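Local coordinates for alpha-fucosidase GH29 (Fusarium graminearum, PDB 4PSR), which hydrolyses alpha-L-fucosides as a GH29 glycoside hydrolase and probably removes alpha-1,6-linked fucose from the core of glycoprotein N-glycans, at residues A532-K535 / P536-R540. Numbering follows the deposited sequence.
Sequences AGLK and PEEIR
Lys535 and Glu538 close a single 3-10 turn, 536-538, a compact way of leading the chain from helix 526-532 into strand 541-544 in the beta-rich C-terminal part of this fucosidase. It illustrates how such a turn can redirect a chain between helix and strand, with apolar side chains facing the fold and charged ones facing outward. The backbone bond from Glu538 N to Lys535 O, 2.9 Å long, closes the turn. The next i to i+3 bond, Ile539 N to Pro536 O, continues it. Just upstream, Gly533, with positive phi, is the first residue to leave helical geometry, completing a Schellman motif after the helix.

Apolar contacts line the inner side. With CG anti to the backbone N (chi1 -174°), Leu534 splits its methyls between two neighbours: CD2 lies 3.8 Å from Ile539 CG1, while CD1 rests against the CB of Glu538. Both Leu534 and Ile539 also touch Val506 of strand 504-507, and Pro536 packs back on Leu529 and Thr530 of the helix.

Polar chains occupy the outer side. The extended Lys535 chain passes Glu538, its CD 3.9 Å from OE2, yet NZ stays 4.9 Å from that oxygen, too far for a salt bridge, so any attraction is probably only electrostatic at a distance. OE1 of Glu538 has a weak, long ion pair with Lys515. One water links the two residues, accepting from Lys535 N at 3.0 Å and donating weakly to Glu538 OE1 at 3.2 Å.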
loop_
_atom_site.group_PDB
_atom_site.type_symbol
_atom_site.label_atom_id
_atom_site.label_comp_id
_atom_site.label_asym_id
_atom_site.label_seq_id
_atom_site.Cartn_x
_atom_site.Cartn_y
_atom_site.Cartn_z
ATOM N N ALA A 532 -16.513 5.384 8.678
ATOM C CA ALA A 532 -16.066 6.466 9.557
ATOM C C ALA A 532 -16.777 6.420 10.893
ATOM O O ALA A 532 -16.388 7.149 11.811
ATOM C CB ALA A 532 -16.307 7.806 8.900
ATOM N N GLY A 533 -17.825 5.613 10.995
ATOM C CA GLY A 533 -18.471 5.326 12.272
ATOM C C GLY A 533 -19.888 5.854 12.417
ATOM O O GLY A 533 -20.417 5.838 13.531
ATOM N N LEU A 534 -20.509 6.320 11.334
ATOM C CA LEU A 534 -21.899 6.777 11.398
ATOM C C LEU A 534 -22.622 6.450 10.105
ATOM O O LEU A 534 -22.484 7.138 9.095
ATOM C CB LEU A 534 -21.968 8.274 11.686
ATOM C CG LEU A 534 -23.339 8.913 11.929
ATOM C CD1 LEU A 534 -24.077 8.215 13.074
ATOM C CD2 LEU A 534 -23.168 10.403 12.241
ATOM N N LYS A 535 -23.385 5.374 10.149
ATOM C CA LYS A 535 -24.253 5.004 9.053
ATOM C C LYS A 535 -25.120 6.203 8.724
ATOM O O LYS A 535 -25.658 6.869 9.619
ATOM C CB LYS A 535 -25.141 3.812 9.426
ATOM C CG LYS A 535 -24.369 2.541 9.748
ATOM C CD LYS A 535 -25.312 1.423 10.175
ATOM C CE LYS A 535 -24.561 0.139 10.499
ATOM N NZ LYS A 535 -25.484 -0.966 10.895
ATOM N N PRO A 536 -25.265 6.507 7.435
ATOM C CA PRO A 536 -25.906 7.779 7.103
ATOM C C PRO A 536 -27.392 7.822 7.515
ATOM O O PRO A 536 -27.901 8.893 7.824
ATOM C CB PRO A 536 -25.713 7.885 5.584
ATOM C CG PRO A 536 -25.371 6.515 5.110
ATOM C CD PRO A 536 -24.698 5.830 6.254
ATOM N N GLU A 537 -28.042 6.662 7.550
ATOM C CA GLU A 537 -29.415 6.575 8.051
ATOM C C GLU A 537 -29.549 7.060 9.499
ATOM O O GLU A 537 -30.658 7.398 9.930
ATOM C CB GLU A 537 -29.930 5.132 7.948
ATOM C CG GLU A 537 -29.491 4.218 9.084
ATOM C CD GLU A 537 -29.257 2.776 8.667
ATOM O OE1 GLU A 537 -29.665 1.866 9.420
ATOM O OE2 GLU A 537 -28.637 2.546 7.610
ATOM N N GLU A 538 -28.442 7.079 10.247
ATOM C CA GLU A 538 -28.445 7.477 11.660
ATOM C C GLU A 538 -28.077 8.942 11.891
ATOM O O GLU A 538 -28.051 9.408 13.032
ATOM C CB GLU A 538 -27.501 6.591 12.475
ATOM C CG GLU A 538 -27.973 5.143 12.550
ATOM C CD GLU A 538 -27.097 4.267 13.418
ATOM O OE1 GLU A 538 -26.425 4.795 14.327
ATOM O OE2 GLU A 538 -27.093 3.040 13.192
ATOM N N ILE A 539 -27.791 9.673 10.819
ATOM C CA ILE A 539 -27.499 11.091 10.938
ATOM C C ILE A 539 -28.773 11.862 11.290
ATOM O O ILE A 539 -29.785 11.725 10.600
ATOM C CB ILE A 539 -26.892 11.650 9.627
ATOM C CG1 ILE A 539 -25.554 10.942 9.331
ATOM C CG2 ILE A 539 -26.706 13.154 9.744
ATOM C CD1 ILE A 539 -25.032 11.265 7.945
ATOM N N ARG A 540 -28.697 12.678 12.337
ATOM C CA ARG A 540 -29.843 13.484 12.770
ATOM C C ARG A 540 -29.554 14.981 12.828
ATOM O O ARG A 540 -30.456 15.790 13.049
ATOM C CB ARG A 540 -30.356 12.997 14.135
ATOM C CG ARG A 540 -31.018 11.603 14.118
ATOM C CD ARG A 540 -32.330 11.578 13.352
ATOM N NE ARG A 540 -32.881 12.920 13.198
ATOM C CZ ARG A 540 -33.637 13.541 14.099
ATOM N NH1 ARG A 540 -34.063 14.772 13.852
ATOM N NH2 ARG A 540 -33.964 12.941 15.240
HETATM O O HOH W 1 -23.707 4.000 12.840
#